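Local coordinates for specific mitochondrial acyl carrier protein (Toxoplasma, PDB 3CE7), which is a mitochondrial acyl carrier protein, probably serving fatty acid synthesis in the parasite, at residues V73-D77 against E78-N82; D59-E62 against F63-V67; N18-T21 against N22-G26. All coordinates share one frame; numbering follows the deposited sequence.

Contact 1: V73-D77 against E78-N82; sequences VTVPD and EVADN
Val75 and Val79 meet at the start of helix 77-80, the short helix between the second and last long helices of the acyl carrier protein bundle. The two side chains cross at about a right angle, with CG1 of Val75 lying 3.8 Å from CG1 of Val79. Because Val75 holds CG1 anti to its own nitrogen (chi1 -177°), the same methyl also reaches CB of Ala80 at 3.8 Å. Pro76, at the N-cap position, instead lies side by side with Val79, its CD facing CG2 of that residue at 4.1 Å. Proline suits a site where the chain turns into a helix, since its ring restricts phi and its missing N-H costs no helical bond. Its carbonyl oxygen takes a nearly straight bond from Ala80 N (3.0 Å) and a weak, bent one from Val79 N. Glu78 bends at chi2 (84°), which folds its carboxylate back beside the proline ring, OE1 being 3.6 Å from Pro76 CB. Acidic Asp77 and Glu78 are well placed in the first turn, where their charges probably favour the positive end of the helix. On the inner side, Val75 and Pro76 rest on Phe92 of helix 86-98. Further along, the amide of Asn82 turns back along the chain, and its ND2, with the acceptor lying in the amide plane, donates to Glu78 O at 2.8 Å.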
ATOM      1  N   VAL A  73      -6.759 -10.204  -1.458  1.00 22.57           N
ATOM      2  CA  VAL A  73      -5.540 -10.804  -1.994  1.00 22.53           C
ATOM      3  C   VAL A  73      -4.704 -11.308  -0.824  1.00 22.73           C
ATOM      4  O   VAL A  73      -4.891 -10.856   0.306  1.00 22.78           O
ATOM      5  CB  VAL A  73      -4.712  -9.817  -2.859  1.00 22.54           C
ATOM      6  CG1 VAL A  73      -5.504  -9.395  -4.086  1.00 21.81           C
ATOM      7  CG2 VAL A  73      -4.250  -8.605  -2.046  1.00 22.48           C
ATOM      8  N   THR A  74      -3.810 -12.254  -1.103  1.00 22.75           N
ATOM      9  CA  THR A  74      -2.849 -12.743  -0.118  1.00 23.18           C
ATOM     10  C   THR A  74      -1.468 -12.256  -0.517  1.00 22.88           C
ATOM     11  O   THR A  74      -1.004 -12.529  -1.628  1.00 22.67           O
ATOM     12  CB  THR A  74      -2.837 -14.286  -0.038  1.00 23.62           C
ATOM     13  OG1 THR A  74      -4.140 -14.740   0.342  1.00 25.83           O
ATOM     14  CG2 THR A  74      -1.822 -14.765   0.987  1.00 24.60           C
ATOM     15  N   VAL A  75      -0.825 -11.535   0.398  1.00 22.64           N
ATOM     16  CA  VAL A  75       0.536 -11.066   0.185  1.00 22.43           C
ATOM     17  C   VAL A  75       1.473 -11.951   1.007  1.00 23.19           C
ATOM     18  O   VAL A  75       1.453 -11.888   2.236  1.00 23.15           O
ATOM     19  CB  VAL A  75       0.698  -9.587   0.599  1.00 22.17           C
ATOM     20  CG1 VAL A  75       2.109  -9.090   0.291  1.00 23.05           C
ATOM     21  CG2 VAL A  75      -0.350  -8.719  -0.101  1.00 21.98           C
ATOM     22  N   PRO A  76       2.282 -12.784   0.332  1.00 23.70           N
ATOM     23  CA  PRO A  76       3.305 -13.574   1.034  1.00 24.27           C
ATOM     24  C   PRO A  76       4.324 -12.693   1.758  1.00 25.25           C
ATOM     25  O   PRO A  76       4.597 -11.572   1.324  1.00 24.77           O
ATOM     26  CB  PRO A  76       3.992 -14.351  -0.090  1.00 24.54           C
ATOM     27  CG  PRO A  76       3.036 -14.322  -1.239  1.00 24.69           C
ATOM     28  CD  PRO A  76       2.270 -13.053  -1.117  1.00 23.82           C
ATOM     29  N   ASP A  77       4.892 -13.203   2.847  1.00 26.20           N
ATOM     30  CA  ASP A  77       5.853 -12.434   3.637  1.00 27.22           C
ATOM     31  C   ASP A  77       7.025 -11.949   2.784  1.00 26.89           C
ATOM     32  O   ASP A  77       7.499 -10.820   2.954  1.00 27.57           O
ATOM     33  CB  ASP A  77       6.375 -13.268   4.815  1.00 28.22           C
ATOM     34  CG  ASP A  77       5.342 -13.450   5.922  1.00 30.49           C
ATOM     35  OD1 ASP A  77       4.342 -12.701   5.971  1.00 32.39           O
ATOM     36  OD2 ASP A  77       5.544 -14.350   6.765  1.00 34.27           O
ATOM     37  N   GLU A  78       7.478 -12.802   1.868  1.00 26.65           N
ATOM     38  CA  GLU A  78       8.610 -12.506   0.978  1.00 26.62           C
ATOM     39  C   GLU A  78       8.332 -11.274   0.117  1.00 25.38           C
ATOM     40  O   GLU A  78       9.228 -10.477  -0.160  1.00 25.51           O
ATOM     41  CB  GLU A  78       8.915 -13.702   0.070  1.00 27.38           C
ATOM     42  CG  GLU A  78       8.918 -15.073   0.763  1.00 30.67           C
ATOM     43  CD  GLU A  78       7.524 -15.672   0.893  1.00 32.88           C
ATOM     44  OE1 GLU A  78       7.043 -16.298  -0.080  1.00 36.21           O
ATOM     45  OE2 GLU A  78       6.912 -15.527   1.977  1.00 34.53           O
ATOM     46  N   VAL A  79       7.078 -11.133  -0.307  1.00 24.01           N
ATOM     47  CA  VAL A  79       6.657  -9.966  -1.083  1.00 22.73           C
ATOM     48  C   VAL A  79       6.544  -8.734  -0.175  1.00 22.51           C
ATOM     49  O   VAL A  79       7.143  -7.687  -0.459  1.00 22.22           O
ATOM     50  CB  VAL A  79       5.312 -10.237  -1.819  1.00 22.55           C
ATOM     51  CG1 VAL A  79       4.765  -8.968  -2.434  1.00 21.33           C
ATOM     52  CG2 VAL A  79       5.487 -11.303  -2.871  1.00 21.73           C
ATOM     53  N   ALA A  80       5.789  -8.866   0.917  1.00 22.62           N
ATOM     54  CA  ALA A  80       5.577  -7.763   1.858  1.00 23.04           C
ATOM     55  C   ALA A  80       6.897  -7.190   2.384  1.00 23.11           C
ATOM     56  O   ALA A  80       7.053  -5.975   2.504  1.00 23.87           O
ATOM     57  CB  ALA A  80       4.679  -8.215   3.008  1.00 23.18           C
ATOM     58  N   ASP A  81       7.854  -8.074   2.668  1.00 23.31           N
ATOM     59  CA  ASP A  81       9.146  -7.656   3.200  1.00 23.64           C
ATOM     60  C   ASP A  81       9.956  -6.843   2.202  1.00 23.35           C
ATOM     61  O   ASP A  81      10.911  -6.169   2.590  1.00 24.15           O
ATOM     62  CB  ASP A  81       9.955  -8.865   3.666  1.00 24.44           C
ATOM     63  CG  ASP A  81       9.341  -9.539   4.877  1.00 27.01           C
ATOM     64  OD1 ASP A  81       8.509  -8.912   5.571  1.00 30.63           O
ATOM     65  OD2 ASP A  81       9.694 -10.707   5.137  1.00 31.15           O
ATOM     66  N   ASN A  82       9.567  -6.898   0.927  1.00 22.14           N
ATOM     67  CA  ASN A  82      10.296  -6.169  -0.110  1.00 21.57           C
ATOM     68  C   ASN A  82       9.561  -4.964  -0.709  1.00 20.66           C
ATOM     69  O   ASN A  82      10.072  -4.316  -1.623  1.00 21.05           O
ATOM     70  CB  ASN A  82      10.749  -7.133  -1.209  1.00 22.22           C
ATOM     71  CG  ASN A  82      11.942  -7.966  -0.787  1.00 23.43           C
ATOM     72  OD1 ASN A  82      13.085  -7.495  -0.807  1.00 26.61           O
ATOM     73  ND2 ASN A  82      11.686  -9.208  -0.399  1.00 25.36           N
TER

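Contact 2: D59-E62 against F63-V67; sequences DTVE and FVLDV
Thr60 and Val64 stand one turn apart on helix 57-71, their side chains set at a slant to each other with CG2 of Thr60 at 4.2 Å from CG2 of Val64. That valine methyl also lies close to the threonine carbonyl oxygen, CG2 being 3.2 Å from Thr60 O, while Val64 N bonds to the same oxygen at 2.8 Å. One residue further on, CD1 of Leu65 lies against CG1 of Val61 (4.2 Å), an apolar pair on the exposed side. Phe63 N is bound by Asp59 O at 2.8 Å, but the phenyl ring swings away from that turn: CG is anti to the backbone N (chi1 -167°), and the ring enters the core, edge-to-face with Phe31 and against Ile89 and Met27. Farther out, polar partners fix the start of the helix. Threonine suits its place because its hydroxyl oxygen accepts from the indole N-H of Trp55 while its methyl meets Val64, and Asp59 OD2 accepts from Asp56 N. Helix backbone bonds thus satisfy the buried peptide groups, allowing an aromatic and a valine to face the apolar interior, while Glu62 and Asp66 keep their carboxylates on the more open side.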
ATOM      1  N   ASP A  59       4.484  -0.498  10.172  1.00 18.36           N
ATOM      2  CA  ASP A  59       3.500   0.181   9.339  1.00 18.34           C
ATOM      3  C   ASP A  59       3.245  -0.614   8.061  1.00 18.46           C
ATOM      4  O   ASP A  59       2.108  -0.776   7.638  1.00 18.85           O
ATOM      5  CB  ASP A  59       3.958   1.596   9.018  1.00 18.23           C
ATOM      6  CG  ASP A  59       4.054   2.466  10.261  1.00 19.94           C
ATOM      7  OD1 ASP A  59       3.012   2.708  10.919  1.00 23.82           O
ATOM      8  OD2 ASP A  59       5.171   2.912  10.565  1.00 21.68           O
ATOM      9  N   THR A  60       4.307  -1.138   7.465  1.00 18.44           N
ATOM     10  CA  THR A  60       4.130  -1.953   6.260  1.00 18.85           C
ATOM     11  C   THR A  60       3.287  -3.200   6.531  1.00 18.37           C
ATOM     12  O   THR A  60       2.341  -3.485   5.788  1.00 18.85           O
ATOM     13  CB  THR A  60       5.471  -2.301   5.634  1.00 18.57           C
ATOM     14  OG1 THR A  60       6.105  -1.075   5.256  1.00 18.70           O
ATOM     15  CG2 THR A  60       5.279  -3.193   4.393  1.00 19.54           C
ATOM     16  N   VAL A  61       3.606  -3.916   7.607  1.00 18.49           N
ATOM     17  CA  VAL A  61       2.838  -5.099   8.005  1.00 18.58           C
ATOM     18  C   VAL A  61       1.345  -4.747   8.168  1.00 18.53           C
ATOM     19  O   VAL A  61       0.472  -5.438   7.635  1.00 18.70           O
ATOM     20  CB  VAL A  61       3.399  -5.724   9.310  1.00 18.98           C
ATOM     21  CG1 VAL A  61       2.497  -6.848   9.822  1.00 20.35           C
ATOM     22  CG2 VAL A  61       4.839  -6.237   9.103  1.00 20.57           C
ATOM     23  N   GLU A  62       1.063  -3.671   8.899  1.00 18.04           N
ATOM     24  CA  GLU A  62      -0.316  -3.214   9.123  1.00 18.13           C
ATOM     25  C   GLU A  62      -1.017  -2.805   7.830  1.00 18.16           C
ATOM     26  O   GLU A  62      -2.192  -3.136   7.596  1.00 18.78           O
ATOM     27  CB  GLU A  62      -0.317  -2.055  10.110  1.00 18.20           C
ATOM     28  CG  GLU A  62       0.080  -2.472  11.516  1.00 19.19           C
ATOM     29  CD  GLU A  62       0.282  -1.306  12.456  1.00 21.21           C
ATOM     30  OE1 GLU A  62       0.503  -0.163  11.982  1.00 22.58           O
ATOM     31  OE2 GLU A  62       0.250  -1.544  13.684  1.00 19.45           O
ATOM     32  N   PHE A  63      -0.286  -2.085   6.983  1.00 17.44           N
ATOM     33  CA  PHE A  63      -0.850  -1.608   5.723  1.00 16.99           C
ATOM     34  C   PHE A  63      -1.169  -2.769   4.783  1.00 17.36           C
ATOM     35  O   PHE A  63      -2.228  -2.798   4.159  1.00 17.69           O
ATOM     36  CB  PHE A  63       0.077  -0.605   5.036  1.00 17.35           C
ATOM     37  CG  PHE A  63      -0.580   0.135   3.921  1.00 16.48           C
ATOM     38  CD1 PHE A  63      -1.511   1.143   4.187  1.00 16.64           C
ATOM     39  CD2 PHE A  63      -0.289  -0.177   2.593  1.00 17.21           C
ATOM     40  CE1 PHE A  63      -2.158   1.823   3.158  1.00 16.66           C
ATOM     41  CE2 PHE A  63      -0.926   0.511   1.553  1.00 17.19           C
ATOM     42  CZ  PHE A  63      -1.869   1.508   1.833  1.00 16.51           C
ATOM     43  N   VAL A  64      -0.266  -3.740   4.715  1.00 17.50           N
ATOM     44  CA  VAL A  64      -0.497  -4.935   3.908  1.00 18.35           C
ATOM     45  C   VAL A  64      -1.748  -5.682   4.383  1.00 18.24           C
ATOM     46  O   VAL A  64      -2.554  -6.111   3.567  1.00 18.55           O
ATOM     47  CB  VAL A  64       0.735  -5.857   3.922  1.00 18.13           C
ATOM     48  CG1 VAL A  64       0.396  -7.249   3.401  1.00 20.06           C
ATOM     49  CG2 VAL A  64       1.877  -5.227   3.113  1.00 19.04           C
ATOM     50  N   LEU A  65      -1.917  -5.822   5.697  1.00 18.53           N
ATOM     51  CA  LEU A  65      -3.128  -6.466   6.219  1.00 19.26           C
ATOM     52  C   LEU A  65      -4.388  -5.715   5.790  1.00 19.16           C
ATOM     53  O   LEU A  65      -5.379  -6.327   5.357  1.00 19.50           O
ATOM     54  CB  LEU A  65      -3.054  -6.595   7.745  1.00 19.72           C
ATOM     55  CG  LEU A  65      -2.133  -7.731   8.206  1.00 21.63           C
ATOM     56  CD1 LEU A  65      -1.685  -7.559   9.648  1.00 24.52           C
ATOM     57  CD2 LEU A  65      -2.769  -9.118   8.014  1.00 23.86           C
ATOM     58  N   ASP A  66      -4.343  -4.388   5.878  1.00 18.58           N
ATOM     59  CA  ASP A  66      -5.458  -3.543   5.449  1.00 19.18           C
ATOM     60  C   ASP A  66      -5.788  -3.776   3.972  1.00 18.99           C
ATOM     61  O   ASP A  66      -6.958  -3.854   3.580  1.00 19.34           O
ATOM     62  CB  ASP A  66      -5.117  -2.063   5.653  1.00 19.22           C
ATOM     63  CG  ASP A  66      -5.135  -1.639   7.116  1.00 20.87           C
ATOM     64  OD1 ASP A  66      -5.372  -2.481   8.016  1.00 22.19           O
ATOM     65  OD2 ASP A  66      -4.910  -0.438   7.352  1.00 22.84           O
ATOM     66  N   VAL A  67      -4.742  -3.855   3.152  1.00 18.67           N
ATOM     67  CA  VAL A  67      -4.888  -4.084   1.713  1.00 18.54           C
ATOM     68  C   VAL A  67      -5.451  -5.471   1.415  1.00 19.35           C
ATOM     69  O   VAL A  67      -6.325  -5.623   0.554  1.00 19.32           O
ATOM     70  CB  VAL A  67      -3.541  -3.877   0.975  1.00 18.64           C
ATOM     71  CG1 VAL A  67      -3.615  -4.398  -0.473  1.00 19.11           C
ATOM     72  CG2 VAL A  67      -3.162  -2.418   1.013  1.00 17.66           C
TER

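Contact 3: N18-T21 against N22-G26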
ATOM      1  N   ASN A  18      -5.119   2.387 -12.303  1.00 17.37           N
ATOM      2  CA  ASN A  18      -5.385   3.776 -11.909  1.00 17.60           C
ATOM      3  C   ASN A  18      -6.285   3.840 -10.678  1.00 17.11           C
ATOM      4  O   ASN A  18      -5.964   4.528  -9.699  1.00 17.45           O
ATOM      5  CB  ASN A  18      -5.975   4.581 -13.069  1.00 18.62           C
ATOM      6  CG  ASN A  18      -4.932   4.969 -14.107  1.00 20.70           C
ATOM      7  OD1 ASN A  18      -3.769   4.575 -14.022  1.00 24.75           O
ATOM      8  ND2 ASN A  18      -5.358   5.744 -15.106  1.00 24.80           N
ATOM      9  N   ALA A  19      -7.389   3.097 -10.711  1.00 17.14           N
ATOM     10  CA  ALA A  19      -8.364   3.133  -9.619  1.00 16.72           C
ATOM     11  C   ALA A  19      -7.774   2.556  -8.337  1.00 16.42           C
ATOM     12  O   ALA A  19      -7.930   3.137  -7.256  1.00 17.26           O
ATOM     13  CB  ALA A  19      -9.634   2.391 -10.023  1.00 17.59           C
ATOM     14  N   VAL A  20      -7.081   1.425  -8.469  1.00 15.35           N
ATOM     15  CA  VAL A  20      -6.474   0.765  -7.316  1.00 15.22           C
ATOM     16  C   VAL A  20      -5.367   1.649  -6.721  1.00 14.93           C
ATOM     17  O   VAL A  20      -5.248   1.754  -5.495  1.00 15.65           O
ATOM     18  CB  VAL A  20      -5.956  -0.646  -7.688  1.00 15.02           C
ATOM     19  CG1 VAL A  20      -5.127  -1.242  -6.565  1.00 16.03           C
ATOM     20  CG2 VAL A  20      -7.120  -1.566  -8.016  1.00 15.96           C
ATOM     21  N   THR A  21      -4.560   2.273  -7.576  1.00 15.34           N
ATOM     22  CA  THR A  21      -3.485   3.132  -7.076  1.00 15.32           C
ATOM     23  C   THR A  21      -4.051   4.343  -6.324  1.00 15.22           C
ATOM     24  O   THR A  21      -3.636   4.636  -5.198  1.00 15.28           O
ATOM     25  CB  THR A  21      -2.523   3.590  -8.193  1.00 15.27           C
ATOM     26  OG1 THR A  21      -1.956   2.443  -8.851  1.00 16.31           O
ATOM     27  CG2 THR A  21      -1.386   4.403  -7.581  1.00 16.52           C
ATOM     28  N   ASN A  22      -5.031   5.015  -6.919  1.00 15.44           N
ATOM     29  CA  ASN A  22      -5.699   6.132  -6.244  1.00 16.10           C
ATOM     30  C   ASN A  22      -6.271   5.714  -4.885  1.00 16.28           C
ATOM     31  O   ASN A  22      -6.103   6.423  -3.890  1.00 16.67           O
ATOM     32  CB  ASN A  22      -6.784   6.748  -7.144  1.00 16.31           C
ATOM     33  CG  ASN A  22      -6.201   7.634  -8.234  1.00 17.26           C
ATOM     34  OD1 ASN A  22      -5.092   8.143  -8.094  1.00 19.36           O
ATOM     35  ND2 ASN A  22      -6.945   7.813  -9.330  1.00 19.99           N
ATOM     36  N   TYR A  23      -6.912   4.544  -4.832  1.00 16.99           N
ATOM     37  CA  TYR A  23      -7.500   4.054  -3.596  1.00 17.70           C
ATOM     38  C   TYR A  23      -6.439   3.810  -2.526  1.00 17.20           C
ATOM     39  O   TYR A  23      -6.589   4.205  -1.354  1.00 17.06           O
ATOM     40  CB  TYR A  23      -8.293   2.767  -3.852  1.00 18.47           C
ATOM     41  CG  TYR A  23      -9.345   2.542  -2.798  1.00 20.97           C
ATOM     42  CD1 TYR A  23     -10.608   3.121  -2.931  1.00 23.10           C
ATOM     43  CD2 TYR A  23      -9.070   1.795  -1.655  1.00 23.42           C
ATOM     44  CE1 TYR A  23     -11.582   2.949  -1.964  1.00 24.48           C
ATOM     45  CE2 TYR A  23     -10.050   1.613  -0.671  1.00 23.83           C
ATOM     46  CZ  TYR A  23     -11.298   2.201  -0.841  1.00 24.02           C
ATOM     47  OH  TYR A  23     -12.295   2.045   0.108  1.00 26.15           O
ATOM     48  N   ILE A  24      -5.351   3.169  -2.938  1.00 16.38           N
ATOM     49  CA  ILE A  24      -4.278   2.806  -2.023  1.00 17.01           C
ATOM     50  C   ILE A  24      -3.554   4.049  -1.489  1.00 16.27           C
ATOM     51  O   ILE A  24      -3.191   4.093  -0.318  1.00 17.02           O
ATOM     52  CB  ILE A  24      -3.342   1.773  -2.678  1.00 17.16           C
ATOM     53  CG1 ILE A  24      -4.061   0.415  -2.698  1.00 18.15           C
ATOM     54  CG2 ILE A  24      -1.982   1.717  -1.976  1.00 17.97           C
ATOM     55  CD1 ILE A  24      -3.312  -0.724  -3.351  1.00 19.78           C
ATOM     56  N   VAL A  25      -3.384   5.065  -2.334  1.00 16.20           N
ATOM     57  CA  VAL A  25      -2.859   6.356  -1.865  1.00 16.27           C
ATOM     58  C   VAL A  25      -3.753   6.915  -0.750  1.00 16.39           C
ATOM     59  O   VAL A  25      -3.250   7.302   0.309  1.00 17.17           O
ATOM     60  CB  VAL A  25      -2.694   7.377  -3.018  1.00 16.71           C
ATOM     61  CG1 VAL A  25      -2.379   8.791  -2.479  1.00 17.19           C
ATOM     62  CG2 VAL A  25      -1.583   6.922  -3.951  1.00 16.78           C
ATOM     63  N   GLY A  26      -5.065   6.899  -0.973  1.00 16.69           N
ATOM     64  CA  GLY A  26      -6.034   7.345   0.043  1.00 17.02           C
ATOM     65  C   GLY A  26      -5.942   6.570   1.346  1.00 17.45           C
ATOM     66  O   GLY A  26      -6.008   7.156   2.440  1.00 17.92           O
TER
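Thr21 OG1 is held by two partners, the carbonyl oxygen of Ile17 one turn back and the amide NE2 of Gln87 from helix 86-98. Threonine suits this buried site because its hydroxyl is satisfied by those groups while its methyl remains for packing: chi1 of -58° puts OG1 beside the backbone N and CG2 anti to it, only loosely near CG2 of Val25 (4.4 Å). The valine CG2 also lies 3.3 Å from Thr21 O, the atom that accepts the hydrogen bond from Val25 N at 2.9 Å. Nearby, Val20 and Ile24 lie alongside each other in one direction. The extended ethyl branch of Ile24 brings CD1 to 3.7 Å from CG1 of Val20, and Ile24 N bonds to Val20 O at 2.9 Å, so one turn is joined by both backbone and apolar contact. On the exposed face Asn22 N donates to Asn18 O in a nearly linear bond of 3.0 Å (171° at the hydrogen), and polar side chains are at home there. Tyr23 N binds Ala19 O, while its ring leads outward to Val12 and Ile70. Helix 17-29 thus packs through Val20 on Val93 and Val94, and through Thr21 on Ala90, all from helix 86-98, while Ile24 reaches Leu86 of that helix and also Phe63 and Phe71 of helix 57-71.

Contact 2 touches both others. Its centre is about 10 Å from that of contact 1, and they touch where Val64 CG1 meets Val75 CB at 3.7 Å, so that helix 57-71 packs on the segment leading into helix 77-80. Toward helix 17-29, Phe63 CZ lies 3.6 Å from Ile24 O, joining contact 2 to contact 3 although their centres are about 15 Å apart. Contacts 1 and 3 are about 19 Å apart between centres and do not touch. In acyl carrier proteins a serine at the start of the second long helix bears the phosphopantetheine arm; this chain has a cysteine there, and whether it carries an arm is not established. Contact 2 lies just after that position.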